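Local atomic coordinates of SnoK (Streptomyces nogalater, PDB entry 5EPA), a protein that catalyses carbocycle formation during nogalamycin biosynthesis, as a non-heme iron enzyme that uses 2-oxoglutarate. Residues 143-148 and 240-245; 113-118 and 263-268; 18-23 and 39-44; 31-36 and 105-110. All blocks are in the same frame, centred on the assembly; numbering follows the deposited sequence.

Contact 1: residues 143-148 and 240-245; sequences ELSATL and YMDADA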
loop_
_atom_site.group_PDB
_atom_site.type_symbol
_atom_site.label_atom_id
_atom_site.label_comp_id
_atom_site.label_asym_id
_atom_site.label_seq_id
_atom_site.Cartn_x
_atom_site.Cartn_y
_atom_site.Cartn_z
ATOM N N GLU A 143 14.298 -7.222 -8.054
ATOM C CA GLU A 143 13.785 -8.575 -8.165
ATOM C C GLU A 143 12.278 -8.617 -7.896
ATOM O O GLU A 143 11.724 -9.580 -7.299
ATOM C CB GLU A 143 14.588 -9.492 -7.227
ATOM C CG GLU A 143 14.856 -10.769 -7.913
ATOM C CD GLU A 143 15.764 -10.612 -9.115
ATOM O OE1 GLU A 143 16.819 -9.928 -9.055
ATOM O OE2 GLU A 143 15.409 -11.208 -10.152
ATOM N N LEU A 144 11.595 -7.559 -8.344
ATOM C CA LEU A 144 10.136 -7.565 -8.098
ATOM C C LEU A 144 9.354 -8.192 -9.192
ATOM O O LEU A 144 9.563 -7.928 -10.386
ATOM C CB LEU A 144 9.441 -6.262 -7.650
ATOM C CG LEU A 144 10.265 -5.552 -6.587
ATOM C CD1 LEU A 144 9.547 -4.312 -6.111
ATOM C CD2 LEU A 144 10.563 -6.489 -5.425
ATOM N N SER A 145 8.398 -8.989 -8.743
ATOM C CA SER A 145 7.567 -9.727 -9.629
ATOM C C SER A 145 6.121 -9.700 -9.140
ATOM O O SER A 145 5.256 -9.154 -9.814
ATOM C CB SER A 145 8.125 -11.132 -9.713
ATOM O OG SER A 145 7.352 -11.927 -10.572
ATOM N N ALA A 146 5.865 -10.273 -7.974
ATOM C CA ALA A 146 4.508 -10.411 -7.484
ATOM C C ALA A 146 4.233 -9.509 -6.311
ATOM O O ALA A 146 3.195 -9.612 -5.682
ATOM C CB ALA A 146 4.256 -11.857 -7.104
ATOM N N THR A 147 5.184 -8.643 -5.977
ATOM C CA THR A 147 5.010 -7.722 -4.875
ATOM C C THR A 147 3.683 -6.952 -5.010
ATOM O O THR A 147 3.362 -6.413 -6.088
ATOM C CB THR A 147 6.192 -6.757 -4.771
ATOM O OG1 THR A 147 7.360 -7.479 -4.414
ATOM C CG2 THR A 147 5.980 -5.683 -3.723
ATOM N N LEU A 148 2.975 -6.844 -3.890
ATOM C CA LEU A 148 1.691 -6.149 -3.819
ATOM C C LEU A 148 1.440 -5.530 -2.447
ATOM O O LEU A 148 2.115 -5.846 -1.463
ATOM C CB LEU A 148 0.553 -7.094 -4.148
ATOM C CG LEU A 148 0.040 -8.053 -3.092
ATOM C CD1 LEU A 148 -1.178 -8.788 -3.607
ATOM C CD2 LEU A 148 1.081 -9.062 -2.756
ATOM N N TYR A 240 3.685 -6.397 0.849
ATOM C CA TYR A 240 4.122 -7.789 0.836
ATOM C C TYR A 240 5.026 -7.986 -0.386
ATOM O O TYR A 240 4.567 -7.884 -1.525
ATOM C CB TYR A 240 2.931 -8.733 0.764
ATOM C CG TYR A 240 1.996 -8.705 1.964
ATOM C CD1 TYR A 240 2.343 -9.339 3.143
ATOM C CD2 TYR A 240 0.793 -8.085 1.902
ATOM C CE1 TYR A 240 1.515 -9.320 4.230
ATOM C CE2 TYR A 240 -0.069 -8.054 2.988
ATOM C CZ TYR A 240 0.290 -8.668 4.154
ATOM O OH TYR A 240 -0.562 -8.663 5.252
ATOM N N MET A 241 6.311 -8.223 -0.138
ATOM C CA MET A 241 7.267 -8.332 -1.195
ATOM C C MET A 241 7.511 -9.776 -1.553
ATOM O O MET A 241 7.241 -10.682 -0.777
ATOM C CB MET A 241 8.566 -7.653 -0.801
ATOM C CG MET A 241 9.323 -8.313 0.364
ATOM S SD MET A 241 10.777 -7.389 0.850
ATOM C CE MET A 241 11.169 -8.278 2.369
ATOM N N ASP A 242 8.047 -9.991 -2.731
ATOM C CA ASP A 242 8.538 -11.293 -3.128
ATOM C C ASP A 242 9.490 -11.824 -2.043
ATOM O O ASP A 242 10.338 -11.080 -1.515
ATOM C CB ASP A 242 9.282 -11.172 -4.451
ATOM C CG ASP A 242 8.371 -10.671 -5.600
ATOM O OD1 ASP A 242 7.735 -11.529 -6.259
ATOM O OD2 ASP A 242 8.292 -9.444 -5.884
ATOM N N ALA A 243 9.360 -13.104 -1.711
ATOM C CA ALA A 243 10.106 -13.683 -0.589
ATOM C C ALA A 243 11.629 -13.717 -0.762
ATOM O O ALA A 243 12.365 -13.938 0.206
ATOM C CB ALA A 243 9.587 -15.064 -0.281
ATOM N N ASP A 244 12.099 -13.530 -1.987
ATOM C CA ASP A 244 13.540 -13.533 -2.292
ATOM C C ASP A 244 13.997 -12.138 -2.725
ATOM O O ASP A 244 15.063 -11.981 -3.306
ATOM C CB ASP A 244 13.872 -14.568 -3.386
ATOM C CG ASP A 244 13.184 -14.257 -4.743
ATOM O OD1 ASP A 244 12.406 -13.282 -4.882
ATOM O OD2 ASP A 244 13.441 -14.990 -5.725
ATOM N N ALA A 245 13.234 -11.111 -2.387
ATOM C CA ALA A 245 13.640 -9.725 -2.658
ATOM C C ALA A 245 14.954 -9.322 -2.023
ATOM O O ALA A 245 15.274 -9.750 -0.915
ATOM C CB ALA A 245 12.585 -8.774 -2.184
#
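Two neighbouring strands of the large antiparallel sheet meet here, and where their pairing ends the carboxylate of D242 reaches into the loop 143-148. L148 and Y240 form an antiparallel hydrogen-bonded pair: L148 N donates to Y240 O at 3.0 Å, and Y240 N returns a bond to L148 O at 2.8 Å. Past this pair the ladder stops although the chains stay close, and D242 has CG beside its own backbone N (chi1 -62°), which turns both oxygens to the loop. OD1 takes the A146 N-H on its syn lone pair at 2.8 Å. OD2 is held from opposite faces of the carboxylate plane, by S145 N at 2.9 Å and by T147 OG1 at 2.6 Å; T147 N adds a weak bond. An acid suits this place because two oxygens can serve successive amides and a hydroxyl at once, and such donors would probably favour the charged form. Replacing D242 by an alanine removes the carboxylate, and S145 N, A146 N and the T147 hydroxyl would probably lose their acceptor, leaving the loop less firmly held. L148 CD2 lies 4.0 Å from Y240 CB, while the phenol OH of Y240 turns off to V95 O. An aspartate at a strand end thus accepts from the loop leading into the neighbouring strand, in the double-stranded beta-helix expected of this cupin-clan enzyme.

Contact 2: residues 113-118 and 263-268; sequences RVYSSD and DPLEGE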
loop_
_atom_site.group_PDB
_atom_site.type_symbol
_atom_site.label_atom_id
_atom_site.label_comp_id
_atom_site.label_asym_id
_atom_site.label_seq_id
_atom_site.Cartn_x
_atom_site.Cartn_y
_atom_site.Cartn_z
ATOM N N ARG A 113 6.982 -12.043 1.704
ATOM C CA ARG A 113 7.414 -11.580 3.015
ATOM C C ARG A 113 6.804 -10.217 3.256
ATOM O O ARG A 113 6.533 -9.488 2.329
ATOM C CB ARG A 113 8.937 -11.406 3.090
ATOM C CG ARG A 113 9.767 -12.668 3.177
ATOM C CD ARG A 113 11.243 -12.335 3.060
ATOM N NE ARG A 113 12.037 -13.551 3.052
ATOM C CZ ARG A 113 12.356 -14.254 4.142
ATOM N NH1 ARG A 113 11.920 -13.878 5.359
ATOM N NH2 ARG A 113 13.093 -15.357 4.024
ATOM N N VAL A 114 6.671 -9.853 4.529
ATOM C CA VAL A 114 6.338 -8.458 4.871
ATOM C C VAL A 114 7.571 -7.557 4.678
ATOM O O VAL A 114 8.616 -7.805 5.267
ATOM C CB VAL A 114 5.870 -8.329 6.313
ATOM C CG1 VAL A 114 5.518 -6.885 6.626
ATOM C CG2 VAL A 114 4.655 -9.201 6.552
ATOM N N TYR A 115 7.446 -6.558 3.807
ATOM C CA TYR A 115 8.493 -5.577 3.576
ATOM C C TYR A 115 8.389 -4.471 4.603
ATOM O O TYR A 115 9.380 -4.081 5.210
ATOM C CB TYR A 115 8.464 -4.941 2.160
ATOM C CG TYR A 115 9.317 -3.687 2.103
ATOM C CD1 TYR A 115 10.670 -3.752 2.268
ATOM C CD2 TYR A 115 8.758 -2.442 1.991
ATOM C CE1 TYR A 115 11.470 -2.617 2.278
ATOM C CE2 TYR A 115 9.552 -1.294 1.980
ATOM C CZ TYR A 115 10.925 -1.408 2.153
ATOM O OH TYR A 115 11.717 -0.265 2.188
ATOM N N SER A 116 7.191 -3.940 4.761
ATOM C CA SER A 116 6.968 -2.798 5.638
ATOM C C SER A 116 5.481 -2.562 5.756
ATOM O O SER A 116 4.664 -3.215 5.080
ATOM C CB SER A 116 7.615 -1.530 5.078
ATOM O OG SER A 116 7.643 -0.507 6.046
ATOM N N SER A 117 5.127 -1.621 6.621
ATOM C CA SER A 117 3.779 -1.090 6.627
ATOM C C SER A 117 3.806 0.377 6.968
ATOM O O SER A 117 4.788 0.866 7.562
ATOM C CB SER A 117 2.886 -1.879 7.590
ATOM O OG SER A 117 3.018 -1.472 8.937
ATOM N N ASP A 118 2.720 1.057 6.646
ATOM C CA ASP A 118 2.596 2.457 6.973
ATOM C C ASP A 118 1.226 2.773 7.542
ATOM O O ASP A 118 0.215 2.269 7.053
ATOM C CB ASP A 118 2.743 3.325 5.735
ATOM C CG ASP A 118 4.151 3.352 5.208
ATOM O OD1 ASP A 118 4.551 2.382 4.541
ATOM O OD2 ASP A 118 4.859 4.359 5.434
ATOM N N ASP A 263 21.924 -7.597 -0.809
ATOM C CA ASP A 263 21.612 -8.407 0.347
ATOM C C ASP A 263 20.121 -8.769 0.357
ATOM O O ASP A 263 19.270 -7.948 0.072
ATOM C CB ASP A 263 21.933 -7.693 1.677
ATOM C CG ASP A 263 23.392 -7.741 2.052
ATOM O OD1 ASP A 263 24.204 -8.342 1.327
ATOM O OD2 ASP A 263 23.719 -7.124 3.085
ATOM N N PRO A 264 19.820 -10.016 0.753
ATOM C CA PRO A 264 18.442 -10.376 0.877
ATOM C C PRO A 264 17.828 -9.715 2.107
ATOM O O PRO A 264 18.526 -9.493 3.085
ATOM C CB PRO A 264 18.488 -11.890 1.015
ATOM C CG PRO A 264 19.804 -12.182 1.623
ATOM C CD PRO A 264 20.733 -11.125 1.122
ATOM N N LEU A 265 16.534 -9.426 2.033
ATOM C CA LEU A 265 15.782 -8.937 3.172
ATOM C C LEU A 265 15.081 -10.121 3.821
ATOM O O LEU A 265 14.137 -10.687 3.289
ATOM C CB LEU A 265 14.778 -7.872 2.751
ATOM C CG LEU A 265 15.355 -6.489 2.400
ATOM C CD1 LEU A 265 16.104 -6.470 1.088
ATOM C CD2 LEU A 265 14.230 -5.462 2.345
ATOM N N GLU A 266 15.532 -10.471 5.007
ATOM C CA GLU A 266 15.128 -11.731 5.640
ATOM C C GLU A 266 15.186 -11.567 7.159
ATOM O O GLU A 266 15.458 -10.456 7.682
ATOM C CB GLU A 266 15.900 -12.905 5.018
ATOM C CG GLU A 266 17.394 -12.872 5.138
ATOM C CD GLU A 266 18.050 -14.143 4.592
ATOM O OE1 GLU A 266 17.462 -14.775 3.682
ATOM O OE2 GLU A 266 19.155 -14.496 5.064
ATOM N N GLY A 267 14.834 -12.608 7.892
ATOM C CA GLY A 267 14.838 -12.525 9.360
ATOM C C GLY A 267 13.572 -11.893 9.935
ATOM O O GLY A 267 12.553 -11.737 9.248
ATOM N N GLU A 268 13.653 -11.494 11.193
ATOM C CA GLU A 268 12.467 -11.131 11.963
ATOM C C GLU A 268 11.812 -9.845 11.517
ATOM O O GLU A 268 10.614 -9.690 11.706
ATOM C CB GLU A 268 12.808 -10.999 13.450
ATOM C CG GLU A 268 13.362 -12.237 14.109
ATOM C CD GLU A 268 14.245 -11.824 15.281
ATOM O OE1 GLU A 268 14.369 -10.567 15.504
ATOM O OE2 GLU A 268 14.787 -12.728 15.960
#
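The guanidinium of R113, lying against L265 and E266, is fixed by two backbone carbonyls: NE donates to A243 O and NH1 to F270 O. The side chain runs out extended from CG to NE (chi2 173°, chi3 -176°), which brings its tip up to the loop 263-268. There CD touches L265 O at 3.3 Å, and E266 CB sits over one face of the guanidinium, 3.9 Å from NH2. E266 runs alongside R113 in the same direction, but its OE1 stays 4.4 Å from NH2 and well out of the guanidinium plane, so any attraction is probably only a long-range one between charges, with no N-H aimed at the oxygen. Arginine suits the position because its aliphatic part can pass the loop while its flat end still reaches separate carbonyls. A leucine in its place would probably leave A243 O and F270 O without these donors and E266 without the positive charge of this guanidinium. The apolar half of the contact belongs to Y115 and L265. The methyl CD2 of L265 meets the tyrosine ring at its edge, in the ring plane, 4.0 Å from CD1. M241 of the adjacent strand 233-242 packs against both residues. Farther along the loop, G267 has backbone angles at which a CB would press on the carbonyl oxygen of E266, so glycine fits. Strand 112-122 of the large cupin sheet, against which this C-terminal loop lies, carries a classic beta bulge, with Y115 and S116 set across from the single residue V239.

Contact 3: residues 18-23 and 39-44; sequences GPTTAE and VHIPRV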
loop_
_atom_site.group_PDB
_atom_site.type_symbol
_atom_site.label_atom_id
_atom_site.label_comp_id
_atom_site.label_asym_id
_atom_site.label_seq_id
_atom_site.Cartn_x
_atom_site.Cartn_y
_atom_site.Cartn_z
ATOM N N GLY A 18 -21.480 -11.532 4.794
ATOM C CA GLY A 18 -20.419 -12.264 5.512
ATOM C C GLY A 18 -18.931 -11.960 5.260
ATOM O O GLY A 18 -18.558 -11.371 4.247
ATOM N N PRO A 19 -18.052 -12.350 6.191
ATOM C CA PRO A 19 -16.624 -12.042 6.037
ATOM C C PRO A 19 -15.967 -12.727 4.838
ATOM O O PRO A 19 -16.324 -13.836 4.489
ATOM C CB PRO A 19 -15.983 -12.582 7.327
ATOM C CG PRO A 19 -17.105 -12.980 8.221
ATOM C CD PRO A 19 -18.314 -13.188 7.368
ATOM N N THR A 20 -15.019 -12.058 4.210
ATOM C CA THR A 20 -14.171 -12.717 3.225
ATOM C C THR A 20 -12.880 -13.207 3.905
ATOM O O THR A 20 -12.216 -12.454 4.614
ATOM C CB THR A 20 -13.792 -11.808 2.055
ATOM O OG1 THR A 20 -14.960 -11.153 1.549
ATOM C CG2 THR A 20 -13.166 -12.633 0.956
ATOM N N THR A 21 -12.543 -14.463 3.670
ATOM C CA THR A 21 -11.390 -15.096 4.284
ATOM C C THR A 21 -10.477 -15.608 3.169
ATOM O O THR A 21 -10.895 -15.690 2.013
ATOM C CB THR A 21 -11.796 -16.322 5.118
ATOM O OG1 THR A 21 -12.425 -17.286 4.256
ATOM C CG2 THR A 21 -12.747 -15.953 6.249
ATOM N N ALA A 22 -9.273 -16.032 3.534
ATOM C CA ALA A 22 -8.381 -16.646 2.558
ATOM C C ALA A 22 -8.973 -17.907 1.950
ATOM O O ALA A 22 -8.733 -18.231 0.799
ATOM C CB ALA A 22 -7.046 -16.979 3.195
ATOM N N GLU A 23 -9.736 -18.637 2.746
ATOM C CA GLU A 23 -10.294 -19.915 2.330
ATOM C C GLU A 23 -11.452 -19.721 1.346
ATOM O O GLU A 23 -11.614 -20.512 0.436
ATOM C CB GLU A 23 -10.783 -20.719 3.567
ATOM C CG GLU A 23 -11.227 -22.151 3.282
ATOM C CD GLU A 23 -12.739 -22.298 2.949
ATOM O OE1 GLU A 23 -13.593 -21.430 3.274
ATOM O OE2 GLU A 23 -13.099 -23.320 2.317
ATOM N N VAL A 39 -7.789 -5.246 -6.551
ATOM C CA VAL A 39 -9.073 -5.842 -6.210
ATOM C C VAL A 39 -9.537 -5.421 -4.835
ATOM O O VAL A 39 -8.767 -5.377 -3.875
ATOM C CB VAL A 39 -9.060 -7.383 -6.317
ATOM C CG1 VAL A 39 -8.199 -8.042 -5.236
ATOM C CG2 VAL A 39 -10.469 -7.943 -6.263
ATOM N N HIS A 40 -10.822 -5.143 -4.763
ATOM C CA HIS A 40 -11.495 -4.756 -3.528
ATOM C C HIS A 40 -12.057 -5.991 -2.847
ATOM O O HIS A 40 -12.912 -6.662 -3.395
ATOM C CB HIS A 40 -12.633 -3.773 -3.850
ATOM C CG HIS A 40 -13.495 -3.405 -2.664
ATOM N ND1 HIS A 40 -14.793 -2.982 -2.797
ATOM C CD2 HIS A 40 -13.245 -3.433 -1.340
ATOM C CE1 HIS A 40 -15.302 -2.747 -1.607
ATOM N NE2 HIS A 40 -14.379 -3.007 -0.704
ATOM N N ILE A 41 -11.554 -6.300 -1.659
ATOM C CA ILE A 41 -12.068 -7.421 -0.881
ATOM C C ILE A 41 -12.815 -6.898 0.354
ATOM O O ILE A 41 -12.223 -6.329 1.246
ATOM C CB ILE A 41 -10.947 -8.336 -0.427
ATOM C CG1 ILE A 41 -10.101 -8.771 -1.626
ATOM C CG2 ILE A 41 -11.520 -9.541 0.295
ATOM C CD1 ILE A 41 -10.838 -9.576 -2.685
ATOM N N PRO A 42 -14.128 -7.085 0.397
ATOM C CA PRO A 42 -14.815 -6.542 1.558
ATOM C C PRO A 42 -14.820 -7.442 2.799
ATOM O O PRO A 42 -14.728 -8.676 2.702
ATOM C CB PRO A 42 -16.247 -6.339 1.058
ATOM C CG PRO A 42 -16.387 -7.236 -0.130
ATOM C CD PRO A 42 -15.047 -7.751 -0.544
ATOM N N ARG A 43 -14.999 -6.790 3.945
ATOM C CA ARG A 43 -15.251 -7.462 5.211
ATOM C C ARG A 43 -14.160 -8.499 5.590
ATOM O O ARG A 43 -14.451 -9.635 5.850
ATOM C CB ARG A 43 -16.630 -8.097 5.194
ATOM C CG ARG A 43 -17.751 -7.099 4.911
ATOM C CD ARG A 43 -19.126 -7.778 4.870
ATOM N NE ARG A 43 -19.189 -8.712 3.748
ATOM C CZ ARG A 43 -19.485 -8.393 2.504
ATOM N NH1 ARG A 43 -19.758 -7.130 2.176
ATOM N NH2 ARG A 43 -19.486 -9.339 1.575
ATOM N N VAL A 44 -12.912 -8.074 5.596
ATOM C CA VAL A 44 -11.843 -8.952 5.963
ATOM C C VAL A 44 -11.658 -8.897 7.486
ATOM O O VAL A 44 -11.494 -9.930 8.123
ATOM C CB VAL A 44 -10.534 -8.575 5.258
ATOM C CG1 VAL A 44 -9.427 -9.520 5.655
ATOM C CG2 VAL A 44 -10.719 -8.587 3.738
HETATM O O HOH W 1 -11.903 -12.396 7.156
#
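This is a mainly polar, backbone-rich contact in which the N-terminal arm, through G18 to T20, runs beside the chain as it leaves the edge strand 38-41. T20 does most of the work. Its N donates to R43 O at 3.0 Å, from above the carbonyl plane, and its hydroxyl OG1 gives a shorter bond of 2.7 Å to P42 O, this one in the carbonyl plane. With OG1 beside the backbone N (chi1 -48°), the methyl CG2 is left to meet I41 CG2 at 3.6 Å. A threonine thus serves both a carbonyl and an apolar neighbour from a single branch point. R43 reaches back the other way: its chain bends at chi3, and NE makes an almost straight bond to G18 O at 2.8 Å, with that oxygen in the guanidinium plane. P42 CB lies over one face of the same group, toward its rim. A water donates to T20 O at 2.6 Å and to V44 O, bridging the arm to the chain just after R43. D212 holds the second segment from another direction by accepting from the backbone N of R43. The contact ties the N-terminal arm to the exit of edge strand 38-41 of the large cupin-type sheet, the chain between them passing through helix 27-36.

Contact 4: residues 31-36 and 105-110; sequences RFYREQ and LRLAGA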
loop_
_atom_site.group_PDB
_atom_site.type_symbol
_atom_site.label_atom_id
_atom_site.label_comp_id
_atom_site.label_asym_id
_atom_site.label_seq_id
_atom_site.Cartn_x
_atom_site.Cartn_y
_atom_site.Cartn_z
ATOM N N ARG A 31 -8.899 -13.754 -10.309
ATOM C CA ARG A 31 -8.794 -13.407 -11.711
ATOM C C ARG A 31 -8.913 -11.895 -11.924
ATOM O O ARG A 31 -8.184 -11.319 -12.723
ATOM C CB ARG A 31 -9.820 -14.186 -12.536
ATOM C CG ARG A 31 -9.756 -13.938 -14.041
ATOM C CD ARG A 31 -10.731 -14.802 -14.832
ATOM N NE ARG A 31 -12.133 -14.734 -14.356
ATOM C CZ ARG A 31 -12.847 -15.665 -13.663
ATOM N NH1 ARG A 31 -12.351 -16.859 -13.277
ATOM N NH2 ARG A 31 -14.121 -15.380 -13.339
ATOM N N PHE A 32 -9.814 -11.248 -11.205
ATOM C CA PHE A 32 -9.980 -9.803 -11.328
ATOM C C PHE A 32 -8.689 -9.115 -10.979
ATOM O O PHE A 32 -8.227 -8.223 -11.685
ATOM C CB PHE A 32 -11.105 -9.326 -10.409
ATOM C CG PHE A 32 -11.480 -7.870 -10.574
ATOM C CD1 PHE A 32 -10.762 -6.874 -9.947
ATOM C CD2 PHE A 32 -12.561 -7.507 -11.339
ATOM C CE1 PHE A 32 -11.092 -5.539 -10.087
ATOM C CE2 PHE A 32 -12.906 -6.154 -11.495
ATOM C CZ PHE A 32 -12.189 -5.173 -10.837
ATOM N N TYR A 33 -8.080 -9.530 -9.858
ATOM C CA TYR A 33 -6.776 -8.999 -9.453
ATOM C C TYR A 33 -5.713 -9.190 -10.513
ATOM O O TYR A 33 -5.009 -8.270 -10.814
ATOM C CB TYR A 33 -6.288 -9.630 -8.142
ATOM C CG TYR A 33 -4.884 -9.187 -7.795
ATOM C CD1 TYR A 33 -4.642 -7.904 -7.295
ATOM C CD2 TYR A 33 -3.792 -10.029 -7.970
ATOM C CE1 TYR A 33 -3.359 -7.511 -6.970
ATOM C CE2 TYR A 33 -2.509 -9.593 -7.686
ATOM C CZ TYR A 33 -2.312 -8.352 -7.172
ATOM O OH TYR A 33 -1.040 -7.897 -6.898
ATOM N N ARG A 34 -5.593 -10.381 -11.071
ATOM C CA ARG A 34 -4.504 -10.670 -12.036
ATOM C C ARG A 34 -4.677 -9.875 -13.292
ATOM O O ARG A 34 -3.705 -9.407 -13.850
ATOM C CB ARG A 34 -4.418 -12.149 -12.400
ATOM C CG ARG A 34 -4.216 -13.085 -11.201
ATOM C CD ARG A 34 -2.776 -13.410 -10.890
ATOM N NE ARG A 34 -2.629 -14.131 -9.620
ATOM C CZ ARG A 34 -2.673 -15.460 -9.438
ATOM N NH1 ARG A 34 -2.925 -16.291 -10.418
ATOM N NH2 ARG A 34 -2.469 -15.960 -8.232
ATOM N N GLU A 35 -5.926 -9.681 -13.722
ATOM C CA GLU A 35 -6.192 -8.941 -14.965
ATOM C C GLU A 35 -6.173 -7.424 -14.782
ATOM O O GLU A 35 -5.680 -6.693 -15.637
ATOM C CB GLU A 35 -7.531 -9.371 -15.575
ATOM C CG GLU A 35 -7.501 -10.814 -16.075
ATOM C CD GLU A 35 -8.843 -11.303 -16.616
ATOM O OE1 GLU A 35 -9.827 -10.496 -16.557
ATOM O OE2 GLU A 35 -8.913 -12.478 -17.091
ATOM N N GLN A 36 -6.736 -6.959 -13.681
ATOM C CA GLN A 36 -6.948 -5.511 -13.467
ATOM C C GLN A 36 -5.837 -4.852 -12.670
ATOM O O GLN A 36 -5.647 -3.642 -12.799
ATOM C CB GLN A 36 -8.309 -5.231 -12.794
ATOM C CG GLN A 36 -9.513 -5.879 -13.467
ATOM C CD GLN A 36 -9.760 -5.342 -14.863
ATOM O OE1 GLN A 36 -9.665 -4.153 -15.097
ATOM N NE2 GLN A 36 -10.087 -6.215 -15.785
ATOM N N LEU A 105 -1.350 -13.795 -0.347
ATOM C CA LEU A 105 -0.652 -14.936 -0.886
ATOM C C LEU A 105 -1.384 -15.570 -2.075
ATOM O O LEU A 105 -0.772 -15.953 -3.079
ATOM C CB LEU A 105 -0.431 -15.966 0.238
ATOM C CG LEU A 105 0.628 -17.022 0.065
ATOM C CD1 LEU A 105 1.989 -16.385 -0.211
ATOM C CD2 LEU A 105 0.711 -17.878 1.330
ATOM N N ARG A 106 -2.687 -15.718 -1.956
ATOM C CA ARG A 106 -3.480 -16.300 -3.047
ATOM C C ARG A 106 -3.503 -15.382 -4.264
ATOM O O ARG A 106 -3.416 -15.827 -5.391
ATOM C CB ARG A 106 -4.895 -16.641 -2.570
ATOM C CG ARG A 106 -4.920 -17.898 -1.711
ATOM C CD ARG A 106 -6.284 -18.556 -1.541
ATOM N NE ARG A 106 -6.976 -18.735 -2.819
ATOM C CZ ARG A 106 -8.280 -18.995 -2.965
ATOM N NH1 ARG A 106 -9.083 -19.107 -1.911
ATOM N NH2 ARG A 106 -8.784 -19.145 -4.193
ATOM N N LEU A 107 -3.595 -14.090 -4.023
ATOM C CA LEU A 107 -3.623 -13.133 -5.098
ATOM C C LEU A 107 -2.277 -13.118 -5.827
ATOM O O LEU A 107 -2.238 -13.133 -7.073
ATOM C CB LEU A 107 -3.958 -11.744 -4.562
ATOM C CG LEU A 107 -5.381 -11.557 -4.008
ATOM C CD1 LEU A 107 -5.559 -10.158 -3.462
ATOM C CD2 LEU A 107 -6.464 -11.785 -5.064
ATOM N N ALA A 108 -1.181 -13.130 -5.059
ATOM C CA ALA A 108 0.154 -13.022 -5.629
ATOM C C ALA A 108 0.561 -14.241 -6.384
ATOM O O ALA A 108 1.280 -14.170 -7.361
ATOM C CB ALA A 108 1.160 -12.766 -4.538
ATOM N N GLY A 109 0.140 -15.384 -5.904
ATOM C CA GLY A 109 0.492 -16.673 -6.533
ATOM C C GLY A 109 1.937 -17.072 -6.327
ATOM O O GLY A 109 2.431 -17.972 -6.994
ATOM N N ALA A 110 2.593 -16.451 -5.355
ATOM C CA ALA A 110 4.010 -16.735 -5.079
ATOM C C ALA A 110 4.341 -16.398 -3.619
ATOM O O ALA A 110 3.619 -15.647 -2.992
ATOM C CB ALA A 110 4.896 -15.926 -6.007
#
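Hydrogen bonding here centres on L107 O, which takes bonds from NE and NH2 of R34 along one edge of the guanidinium. NE approaches at 2.8 Å and NH2 at 3.1 Å, and the oxygen lies almost in the guanidinium plane for both. NE is the straighter donor, tilted only modestly from the carbonyl plane, whereas NH2 comes from well above it. A bend at chi2 (-93°) swings the arginine across to this carbonyl. L107 lies in the last turn of helix 98-108, where carbonyls no longer all find an amide within the helix, so a long cationic donor suits the place and its charge would probably be favoured by the helix dipole. The fit also depends on G109, whose CA lies 3.5 Å from R34 NH2. Glycine accommodates its positive phi of 72°, and any CB would collide with the arginine nitrogen. Apolar contact comes from Y33. L107 CB makes a CH-pi contact over one face of the tyrosine ring, 4.2 Å from its centroid, and L107 CD2 touches Y33 CB at 3.8 Å. Tyrosine thus offers a broad face to the leucine CB while the leucine carbonyl serves R34. V39 of strand 38-41 packs on both Y33 and L107; L107 also meets F215 of strand 213-217, and Y33 reaches L148 of strand 148-153, so the two helices cover these strands of the large sheet together.

Overall arrangement
Contacts 1, 2 and 3 all reach the large antiparallel sheet, and contact 4 joins two helices packed on it. Contacts 1 and 2, centres about 10 Å apart, touch through the neighbouring strands 233-242 and 112-122. Contact 4 has its centre about 13 Å from that of contact 1, which it meets at A146 and L148, and about 14 Å from that of contact 3, joined through V39 and R106. Along the chain, contacts 3 and 4 interleave and both close before contact 1 opens; 105-110 leads into 113-118, and contact 1 is nested inside the loop closed by contact 2. N-terminal and C-terminal parts thus come onto one sheet, whose strands supply residues of the 2-oxoglutarate pocket.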